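Local coordinates for tudor and KH domain-containing protein homolog (Drosophila melanogaster, PDB 5YGB) that binds the N-terminus of Piwi through its extended Tudor domain and takes part in the piRNA pathway that represses transposons, at residues G24-K29 with R120-E125; A31-E36 with W71-I76; V90-F95 with S101-P106. The protein carries 1 engineered substitution. One frame throughout, in Å; residues are numbered along the deposited sequence.

Interaction 1: G24-K29 with R120-E125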
loop_
_atom_site.group_PDB
_atom_site.type_symbol
_atom_site.label_atom_id
_atom_site.label_comp_id
_atom_site.label_asym_id
_atom_site.label_seq_id
_atom_site.Cartn_x
_atom_site.Cartn_y
_atom_site.Cartn_z
ATOM N N GLY A 24 5.558 -0.788 -15.543
ATOM C CA GLY A 24 6.552 -1.297 -16.469
ATOM C C GLY A 24 6.711 -2.787 -16.283
ATOM O O GLY A 24 5.744 -3.469 -15.906
ATOM N N PRO A 25 7.926 -3.304 -16.489
ATOM C CA PRO A 25 8.137 -4.744 -16.351
ATOM C C PRO A 25 7.773 -5.217 -14.952
ATOM O O PRO A 25 7.311 -6.337 -14.795
ATOM C CB PRO A 25 9.635 -4.918 -16.623
ATOM C CG PRO A 25 10.044 -3.683 -17.346
ATOM C CD PRO A 25 9.174 -2.593 -16.819
ATOM N N GLN A 26 7.930 -4.336 -13.967
ATOM C CA GLN A 26 7.624 -4.713 -12.594
ATOM C C GLN A 26 6.136 -4.824 -12.336
ATOM O O GLN A 26 5.714 -5.721 -11.590
ATOM C CB GLN A 26 8.226 -3.717 -11.617
ATOM C CG GLN A 26 9.705 -3.852 -11.507
ATOM C CD GLN A 26 10.245 -3.002 -10.403
ATOM O OE1 GLN A 26 9.955 -3.243 -9.232
ATOM N NE2 GLN A 26 11.049 -2.006 -10.757
ATOM N N SER A 27 5.344 -3.951 -12.942
ATOM C CA SER A 27 3.907 -4.021 -12.750
ATOM C C SER A 27 3.339 -5.217 -13.521
ATOM O O SER A 27 2.388 -5.851 -13.068
ATOM C CB SER A 27 3.221 -2.702 -13.137
ATOM O OG SER A 27 3.289 -2.421 -14.532
ATOM N N LYS A 28 3.925 -5.542 -14.668
ATOM C CA LYS A 28 3.511 -6.730 -15.403
ATOM C C LYS A 28 3.830 -7.982 -14.590
ATOM O O LYS A 28 3.014 -8.903 -14.494
ATOM C CB LYS A 28 4.187 -6.780 -16.775
ATOM C CG LYS A 28 3.711 -5.675 -17.725
ATOM C CD LYS A 28 4.228 -5.863 -19.147
ATOM C CE LYS A 28 5.741 -5.702 -19.237
ATOM N NZ LYS A 28 6.210 -5.933 -20.635
ATOM N N LYS A 29 5.011 -8.015 -13.978
ATOM C CA LYS A 29 5.388 -9.144 -13.141
ATOM C C LYS A 29 4.479 -9.241 -11.919
ATOM O O LYS A 29 4.110 -10.340 -11.511
ATOM C CB LYS A 29 6.858 -9.036 -12.703
ATOM C CG LYS A 29 7.847 -9.430 -13.790
ATOM C CD LYS A 29 9.289 -9.386 -13.306
ATOM C CE LYS A 29 9.846 -7.980 -13.287
ATOM N NZ LYS A 29 11.145 -7.916 -12.560
ATOM N N ARG A 120 10.726 -7.588 -6.226
ATOM C CA ARG A 120 10.797 -6.442 -5.320
ATOM C C ARG A 120 9.419 -6.129 -4.723
ATOM O O ARG A 120 8.416 -6.190 -5.431
ATOM C CB ARG A 120 11.356 -5.229 -6.099
ATOM C CG ARG A 120 11.138 -3.854 -5.475
ATOM C CD ARG A 120 11.703 -2.686 -6.326
ATOM N NE ARG A 120 11.194 -1.436 -5.771
ATOM C CZ ARG A 120 10.091 -0.831 -6.199
ATOM N NH1 ARG A 120 9.409 -1.331 -7.222
ATOM N NH2 ARG A 120 9.671 0.282 -5.615
ATOM N N PHE A 121 9.346 -5.826 -3.428
ATOM C CA PHE A 121 8.069 -5.401 -2.854
ATOM C C PHE A 121 7.626 -4.129 -3.592
ATOM O O PHE A 121 8.384 -3.149 -3.696
ATOM C CB PHE A 121 8.179 -5.162 -1.342
ATOM C CG PHE A 121 8.397 -6.419 -0.522
ATOM C CD1 PHE A 121 8.393 -7.679 -1.102
ATOM C CD2 PHE A 121 8.573 -6.326 0.847
ATOM C CE1 PHE A 121 8.592 -8.822 -0.326
ATOM C CE2 PHE A 121 8.760 -7.469 1.628
ATOM C CZ PHE A 121 8.771 -8.702 1.038
ATOM N N GLN A 122 6.410 -4.129 -4.125
ATOM C CA GLN A 122 6.062 -3.145 -5.146
ATOM C C GLN A 122 5.536 -1.798 -4.651
ATOM O O GLN A 122 5.551 -0.828 -5.414
ATOM C CB GLN A 122 5.043 -3.772 -6.111
ATOM C CG GLN A 122 5.646 -4.869 -6.978
ATOM C CD GLN A 122 6.656 -4.298 -7.940
ATOM O OE1 GLN A 122 6.324 -3.458 -8.778
ATOM N NE2 GLN A 122 7.901 -4.717 -7.802
ATOM N N ALA A 123 5.053 -1.711 -3.415
ATOM C CA ALA A 123 4.447 -0.470 -2.941
ATOM C C ALA A 123 5.443 0.402 -2.210
ATOM O O ALA A 123 6.169 -0.080 -1.333
ATOM C CB ALA A 123 3.246 -0.760 -2.031
ATOM N N VAL A 124 5.487 1.681 -2.572
ATOM C CA VAL A 124 6.300 2.650 -1.842
ATOM C C VAL A 124 5.417 3.724 -1.232
ATOM O O VAL A 124 4.653 4.401 -1.943
ATOM C CB VAL A 124 7.345 3.312 -2.738
ATOM C CG1 VAL A 124 8.120 4.358 -1.943
ATOM C CG2 VAL A 124 8.307 2.271 -3.296
ATOM N N GLU A 125 5.506 3.876 0.086
ATOM C CA GLU A 125 4.762 4.899 0.806
ATOM C C GLU A 125 5.344 6.281 0.509
ATOM O O GLU A 125 6.558 6.471 0.563
ATOM C CB GLU A 125 4.778 4.632 2.319
ATOM C CG GLU A 125 3.748 5.436 3.076
ATOM C CD GLU A 125 3.906 5.350 4.577
ATOM O OE1 GLU A 125 4.520 4.373 5.063
ATOM O OE2 GLU A 125 3.419 6.266 5.269
#

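Interaction 2: A31-E36 with W71-I76. Engineered in segment 31-36: Ala-31 (natural residue Asp).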
loop_
_atom_site.group_PDB
_atom_site.type_symbol
_atom_site.label_atom_id
_atom_site.label_comp_id
_atom_site.label_asym_id
_atom_site.label_seq_id
_atom_site.Cartn_x
_atom_site.Cartn_y
_atom_site.Cartn_z
ATOM N N ALA A 31 1.277 -8.304 -11.715
ATOM C CA ALA A 31 -0.014 -8.828 -12.153
ATOM C C ALA A 31 0.063 -10.328 -12.409
ATOM O O ALA A 31 -0.849 -11.084 -12.033
ATOM C CB ALA A 31 -0.484 -8.094 -13.399
ATOM N N SER A 32 1.163 -10.773 -13.006
ATOM C CA SER A 32 1.381 -12.194 -13.233
ATOM C C SER A 32 1.484 -12.962 -11.922
ATOM O O SER A 32 0.940 -14.065 -11.791
ATOM C CB SER A 32 2.636 -12.410 -14.070
ATOM O OG SER A 32 2.471 -11.851 -15.364
ATOM N N MET A 33 2.163 -12.379 -10.941
ATOM C CA MET A 33 2.336 -13.029 -9.650
ATOM C C MET A 33 1.026 -13.123 -8.886
ATOM O O MET A 33 0.744 -14.145 -8.249
ATOM C CB MET A 33 3.374 -12.279 -8.823
ATOM C CG MET A 33 3.691 -12.978 -7.496
ATOM S SD MET A 33 4.767 -12.011 -6.421
ATOM C CE MET A 33 3.683 -10.665 -6.030
ATOM N N VAL A 34 0.219 -12.066 -8.927
ATOM C CA VAL A 34 -1.075 -12.136 -8.258
ATOM C C VAL A 34 -1.914 -13.256 -8.879
ATOM O O VAL A 34 -2.514 -14.058 -8.166
ATOM C CB VAL A 34 -1.835 -10.796 -8.314
ATOM C CG1 VAL A 34 -3.209 -10.946 -7.691
ATOM C CG2 VAL A 34 -1.049 -9.727 -7.576
ATOM N N GLN A 35 -1.931 -13.352 -10.202
ATOM C CA GLN A 35 -2.643 -14.445 -10.857
ATOM C C GLN A 35 -2.106 -15.808 -10.427
ATOM O O GLN A 35 -2.883 -16.719 -10.094
ATOM C CB GLN A 35 -2.554 -14.295 -12.377
ATOM C CG GLN A 35 -3.389 -15.313 -13.140
ATOM C CD GLN A 35 -3.079 -15.323 -14.623
ATOM O OE1 GLN A 35 -2.515 -14.368 -15.152
ATOM N NE2 GLN A 35 -3.446 -16.404 -15.302
ATOM N N GLU A 36 -0.788 -15.959 -10.406
ATOM C CA GLU A 36 -0.216 -17.262 -10.101
ATOM C C GLU A 36 -0.416 -17.641 -8.638
ATOM O O GLU A 36 -0.743 -18.794 -8.324
ATOM C CB GLU A 36 1.271 -17.312 -10.446
ATOM C CG GLU A 36 1.857 -18.670 -10.161
ATOM C CD GLU A 36 3.327 -18.796 -10.497
ATOM O OE1 GLU A 36 3.938 -17.810 -10.968
ATOM O OE2 GLU A 36 3.870 -19.897 -10.276
ATOM N N TRP A 71 -4.943 -13.788 -3.733
ATOM C CA TRP A 71 -3.881 -14.035 -2.754
ATOM C C TRP A 71 -2.734 -13.063 -2.961
ATOM O O TRP A 71 -2.273 -12.864 -4.088
ATOM C CB TRP A 71 -3.387 -15.478 -2.854
ATOM C CG TRP A 71 -4.341 -16.467 -2.251
ATOM C CD1 TRP A 71 -5.466 -16.982 -2.834
ATOM C CD2 TRP A 71 -4.258 -17.050 -0.950
ATOM N NE1 TRP A 71 -6.086 -17.855 -1.971
ATOM C CE2 TRP A 71 -5.367 -17.915 -0.807
ATOM C CE3 TRP A 71 -3.352 -16.932 0.112
ATOM C CZ2 TRP A 71 -5.596 -18.658 0.350
ATOM C CZ3 TRP A 71 -3.573 -17.675 1.260
ATOM C CH2 TRP A 71 -4.693 -18.519 1.376
ATOM N N TYR A 72 -2.283 -12.490 -1.854
ATOM C CA TYR A 72 -1.298 -11.416 -1.847
ATOM C C TYR A 72 -0.127 -11.710 -0.934
ATOM O O TYR A 72 -0.268 -12.425 0.065
ATOM C CB TYR A 72 -1.971 -10.111 -1.409
ATOM C CG TYR A 72 -2.989 -9.628 -2.421
ATOM C CD1 TYR A 72 -2.580 -8.979 -3.577
ATOM C CD2 TYR A 72 -4.352 -9.849 -2.237
ATOM C CE1 TYR A 72 -3.494 -8.540 -4.522
ATOM C CE2 TYR A 72 -5.276 -9.404 -3.170
ATOM C CZ TYR A 72 -4.838 -8.759 -4.311
ATOM O OH TYR A 72 -5.739 -8.315 -5.259
ATOM N N ARG A 73 1.026 -11.127 -1.253
ATOM C CA ARG A 73 2.152 -11.121 -0.321
ATOM C C ARG A 73 1.889 -10.127 0.802
ATOM O O ARG A 73 1.465 -8.991 0.566
ATOM C CB ARG A 73 3.458 -10.759 -1.041
ATOM C CG ARG A 73 3.812 -11.705 -2.198
ATOM C CD ARG A 73 5.234 -11.529 -2.693
ATOM N NE ARG A 73 5.466 -10.200 -3.254
ATOM C CZ ARG A 73 6.644 -9.811 -3.728
ATOM N NH1 ARG A 73 7.682 -10.645 -3.699
ATOM N NH2 ARG A 73 6.797 -8.583 -4.219
ATOM N N ALA A 74 2.175 -10.541 2.028
ATOM C CA ALA A 74 1.899 -9.692 3.170
ATOM C C ALA A 74 2.948 -9.854 4.251
ATOM O O ALA A 74 3.531 -10.927 4.416
ATOM C CB ALA A 74 0.499 -9.984 3.727
ATOM N N GLU A 75 3.181 -8.779 4.994
ATOM C CA GLU A 75 4.089 -8.750 6.129
ATOM C C GLU A 75 3.278 -8.719 7.421
ATOM O O GLU A 75 2.371 -7.895 7.575
ATOM C CB GLU A 75 5.006 -7.522 6.020
ATOM C CG GLU A 75 5.894 -7.273 7.225
ATOM C CD GLU A 75 6.633 -5.950 7.146
ATOM O OE1 GLU A 75 6.502 -5.228 6.133
ATOM O OE2 GLU A 75 7.355 -5.637 8.107
ATOM N N ILE A 76 3.580 -9.616 8.349
ATOM C CA ILE A 76 2.927 -9.560 9.653
ATOM C C ILE A 76 3.489 -8.385 10.451
ATOM O O ILE A 76 4.699 -8.313 10.725
ATOM C CB ILE A 76 3.110 -10.874 10.428
ATOM C CG1 ILE A 76 2.490 -12.041 9.648
ATOM C CG2 ILE A 76 2.500 -10.760 11.845
ATOM C CD1 ILE A 76 2.541 -13.378 10.378
#

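Interaction 3: V90-F95 with S101-P106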
loop_
_atom_site.group_PDB
_atom_site.type_symbol
_atom_site.label_atom_id
_atom_site.label_comp_id
_atom_site.label_asym_id
_atom_site.label_seq_id
_atom_site.Cartn_x
_atom_site.Cartn_y
_atom_site.Cartn_z
ATOM N N VAL A 90 -5.484 -12.821 16.007
ATOM C CA VAL A 90 -5.855 -11.939 14.909
ATOM C C VAL A 90 -4.544 -11.352 14.412
ATOM O O VAL A 90 -3.714 -10.926 15.215
ATOM C CB VAL A 90 -6.839 -10.830 15.356
ATOM C CG1 VAL A 90 -7.146 -9.874 14.200
ATOM C CG2 VAL A 90 -8.125 -11.451 15.891
ATOM N N ILE A 91 -4.334 -11.360 13.099
ATOM C CA ILE A 91 -3.049 -10.972 12.516
ATOM C C ILE A 91 -3.187 -9.679 11.733
ATOM O O ILE A 91 -4.026 -9.576 10.843
ATOM C CB ILE A 91 -2.500 -12.074 11.578
ATOM C CG1 ILE A 91 -2.574 -13.444 12.248
ATOM C CG2 ILE A 91 -1.092 -11.745 11.091
ATOM C CD1 ILE A 91 -1.608 -13.619 13.371
ATOM N N ASP A 92 -2.379 -8.689 12.085
ATOM C CA ASP A 92 -2.320 -7.419 11.370
ATOM C C ASP A 92 -1.328 -7.572 10.205
ATOM O O ASP A 92 -0.129 -7.765 10.438
ATOM C CB ASP A 92 -1.895 -6.309 12.345
ATOM C CG ASP A 92 -2.009 -4.914 11.765
ATOM O OD1 ASP A 92 -2.485 -4.760 10.625
ATOM O OD2 ASP A 92 -1.644 -3.962 12.496
ATOM N N LEU A 93 -1.838 -7.493 8.975
ATOM C CA LEU A 93 -1.033 -7.676 7.767
ATOM C C LEU A 93 -0.852 -6.388 6.990
ATOM O O LEU A 93 -1.816 -5.651 6.788
ATOM C CB LEU A 93 -1.684 -8.703 6.846
ATOM C CG LEU A 93 -1.746 -10.143 7.343
ATOM C CD1 LEU A 93 -2.422 -10.996 6.296
ATOM C CD2 LEU A 93 -0.365 -10.687 7.668
ATOM N N TYR A 94 0.375 -6.134 6.545
ATOM C CA TYR A 94 0.674 -5.053 5.610
ATOM C C TYR A 94 0.890 -5.687 4.232
ATOM O O TYR A 94 1.753 -6.554 4.071
ATOM C CB TYR A 94 1.904 -4.263 6.085
ATOM C CG TYR A 94 2.462 -3.331 5.036
ATOM C CD1 TYR A 94 1.754 -2.202 4.645
ATOM C CD2 TYR A 94 3.692 -3.580 4.427
ATOM C CE1 TYR A 94 2.251 -1.352 3.673
ATOM C CE2 TYR A 94 4.195 -2.732 3.461
ATOM C CZ TYR A 94 3.459 -1.629 3.082
ATOM O OH TYR A 94 3.952 -0.793 2.093
ATOM N N PHE A 95 0.098 -5.288 3.239
ATOM C CA PHE A 95 0.168 -5.897 1.908
ATOM C C PHE A 95 1.284 -5.215 1.116
ATOM O O PHE A 95 1.112 -4.126 0.574
ATOM C CB PHE A 95 -1.208 -5.826 1.227
ATOM C CG PHE A 95 -2.194 -6.782 1.836
ATOM C CD1 PHE A 95 -2.838 -6.479 3.022
ATOM C CD2 PHE A 95 -2.411 -8.021 1.270
ATOM C CE1 PHE A 95 -3.720 -7.376 3.596
ATOM C CE2 PHE A 95 -3.292 -8.920 1.842
ATOM C CZ PHE A 95 -3.945 -8.594 3.006
ATOM N N SER A 101 -3.401 -2.162 4.753
ATOM C CA SER A 101 -3.256 -2.978 5.953
ATOM C C SER A 101 -4.616 -3.520 6.355
ATOM O O SER A 101 -5.616 -2.815 6.274
ATOM C CB SER A 101 -2.637 -2.175 7.093
ATOM O OG SER A 101 -1.249 -1.987 6.880
ATOM N N GLU A 102 -4.652 -4.784 6.771
ATOM C CA GLU A 102 -5.897 -5.433 7.174
ATOM C C GLU A 102 -5.638 -6.392 8.321
ATOM O O GLU A 102 -4.601 -7.045 8.358
ATOM C CB GLU A 102 -6.521 -6.214 6.019
ATOM C CG GLU A 102 -6.729 -5.432 4.727
ATOM C CD GLU A 102 -7.954 -4.537 4.759
ATOM O OE1 GLU A 102 -8.714 -4.589 5.752
ATOM O OE2 GLU A 102 -8.147 -3.770 3.791
ATOM N N TYR A 103 -6.587 -6.493 9.241
ATOM C CA TYR A 103 -6.565 -7.543 10.259
ATOM C C TYR A 103 -7.256 -8.781 9.716
ATOM O O TYR A 103 -8.400 -8.706 9.270
ATOM C CB TYR A 103 -7.268 -7.081 11.525
ATOM C CG TYR A 103 -6.650 -5.883 12.176
ATOM C CD1 TYR A 103 -5.598 -6.024 13.054
ATOM C CD2 TYR A 103 -7.136 -4.605 11.926
ATOM C CE1 TYR A 103 -5.030 -4.922 13.672
ATOM C CE2 TYR A 103 -6.579 -3.501 12.529
ATOM C CZ TYR A 103 -5.527 -3.665 13.403
ATOM O OH TYR A 103 -4.969 -2.561 14.005
ATOM N N ILE A 104 -6.569 -9.916 9.770
ATOM C CA ILE A 104 -6.982 -11.132 9.081
ATOM C C ILE A 104 -6.882 -12.320 10.023
ATOM O O ILE A 104 -5.973 -12.390 10.845
ATOM C CB ILE A 104 -6.094 -11.380 7.822
ATOM C CG1 ILE A 104 -6.185 -10.187 6.864
ATOM C CG2 ILE A 104 -6.488 -12.647 7.094
ATOM C CD1 ILE A 104 -7.580 -9.945 6.326
ATOM N N SER A 105 -7.824 -13.249 9.912
ATOM C CA SER A 105 -7.729 -14.517 10.621
ATOM C C SER A 105 -6.611 -15.394 10.061
ATOM O O SER A 105 -6.388 -15.415 8.854
ATOM C CB SER A 105 -9.053 -15.270 10.530
ATOM O OG SER A 105 -8.866 -16.630 10.855
ATOM N N PRO A 106 -5.921 -16.143 10.931
ATOM C CA PRO A 106 -4.894 -17.093 10.488
ATOM C C PRO A 106 -5.436 -18.119 9.499
ATOM O O PRO A 106 -4.673 -18.660 8.700
ATOM C CB PRO A 106 -4.460 -17.776 11.787
ATOM C CG PRO A 106 -4.825 -16.824 12.855
ATOM C CD PRO A 106 -6.052 -16.113 12.395
HETATM O O HOH W 1 -1.946 -3.539 15.275
#

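Interaction 1: G24-K29 with R120-E125
Gln-26, in the first turn of helix 25-41, reaches across to Arg-120 and Gln-122 and carries nearly the whole contact, in the conformer described here, one of two modelled. Its CB lies 3.4 Å from Gln-122 OE1. CG stands anti to the carbonyl carbon (chi1 -73°), and the chain runs on extended, which carries the amide out past Gln-122 to the arginine. CD comes within 3.7 Å of Arg-120 NH1. At the tip, OE1 takes two hydrogen bonds. Gln-122 NE2 donates one at 2.9 Å to Gln-26 OE1, in the carbonyl plane and on a lone pair. Arg-120 NH1 donates the other at 2.8 Å to the same OE1, tilted 31° from that plane. OE1 lies at the edge of the guanidinium, whose plane is almost perpendicular to the Gln-26 amide. Gln-122 NE2 also donates to Arg-120 O at 2.8 Å, from above that carbonyl plane. Both bonds from this nitrogen run close to its own amide plane, and together they fix the turn of the amide.

Behind the contact, Gly-24 is the N-cap of the helix, and its N donates to Ser-27 OG at 3.0 Å. The contact ties the start of the Tudor domain's long helix to the segment that leads into strand 124-128. The chemistry is polar: in this conformer one amide oxygen joins a cationic and a neutral donor, and the guanidinium probably polarises that carbonyl.

Interaction 2: A31-E36 with W71-I76
Met-33 and Val-34 of helix 25-41 pack on Arg-73 and Tyr-72 of strand 70-81. The strand belongs to the antiparallel Tudor sheet, an SH3-like barrel fold, and in this extended Tudor domain the long helix crosses one end of it. The short segment axes approach to 7.8 Å at an angle of 114°. Ala-31, an engineered replacement for aspartate, takes no part.

The apolar part is the contact of Val-34 with the Tyr-72 ring. Both valine methyls meet one ring atom: CG1 lies 4.0 Å and CG2 4.1 Å from Tyr-72 CE1. Val-34 CG1 also lies 4.2 Å from Trp-71 O. The phenol hydroxyl is held elsewhere, by Asp-68.

The second kind is thioether against guanidinium. Met-33 CG is anti to the backbone N (chi1 -175°), and the chain runs extended to SD, then bends at chi3. This lays SD and CE against the arginine, and the two side chains cross at about a right angle. SD lies over one face of the guanidinium, offset toward its rim.

Polar partners outside the contact hold the arginine: Asp-97 in a salt bridge, and the carbonyls of Phe-116 and Leu-119. A leucine in place of Arg-73 would probably leave Asp-97 without its charge mate, those carbonyls without their donor and Met-33 without the flat group it packs on. The nearest approach is Met-33 CE to Arg-73 NE, at 3.3 Å.

Interaction 3: V90-F95 with S101-P106
Asp-92 and Tyr-103 face each other across a non-hydrogen-bonded pair of this antiparallel beta hairpin. Tyr-103 CG is anti to the carbonyl carbon (chi1 -61°), which brings the ring over toward the aspartate. Asp-92 OD1 lies over one face of the Tyr-103 ring, offset toward the rim, and the carboxylate and ring planes are 29° apart. Asp-92 CG is 3.6 Å from Tyr-103 CE1. A water donates to Asp-92 OD2 at 2.8 Å and accepts only weakly from Tyr-103 OH, a loose link between the two groups. Val-90 CG1 packs on the CB of Tyr-103. Farther along, in the conformer described, one of two, Ser-101 OG sits at the edge of the Tyr-94 ring, in its plane, 3.7 Å from Tyr-94 CD1.

The other sheet face carries Ile-91, Leu-93, Glu-102 and Ile-104. Leu-93 and Ile-104 cross at about a right angle, and Leu-93 CD1 touches Ile-104 CG1 at 3.9 Å. Ile-91 CG1 meets the ring of Pro-106 at its CG, just past the strand. Phe-95 also crosses Glu-102 at about a right angle, with its CE1 3.8 Å from Glu-102 CG. This contact uses the aliphatic part of the glutamate.

Four backbone hydrogen bonds set the register. Ile-91 and Ile-104 bond in both directions, as do Leu-93 and Glu-102. The shortest runs from Ile-104 N to Ile-91 O, 2.8 Å. Between these pairs, Tyr-103 CA makes a CA-H...O contact of 3.3 Å to Ile-91 O.

Strand 101-104 is an outermost strand of the five-stranded Tudor sheet. Strand 89-95 lies between it and strand 70-81, and Ile-91, Leu-93 and Ile-104 all meet Ile-109 of strand 109-111.

Overall arrangement
All three contacts lie within the Tudor domain. Interactions 1 and 2 share helix 25-41, and their centres are about 11 Å apart. They also meet directly: Arg-73 NH2 of interaction 2 lies 3.1 Å from Arg-120 O of interaction 1, a weak hydrogen bond. Interactions 2 and 3, with centres about 14 Å apart, use neighbouring strands of one sheet. Glu-75 N probably bonds to Tyr-94 O at 2.8 Å, and Tyr-72 CB packs on Phe-95 CD2. Interactions 1 and 3 are farther apart, about 21 Å between centres. Together the contacts run from the outer hairpin through the sheet to the long helix and the segment entering strand 124-128.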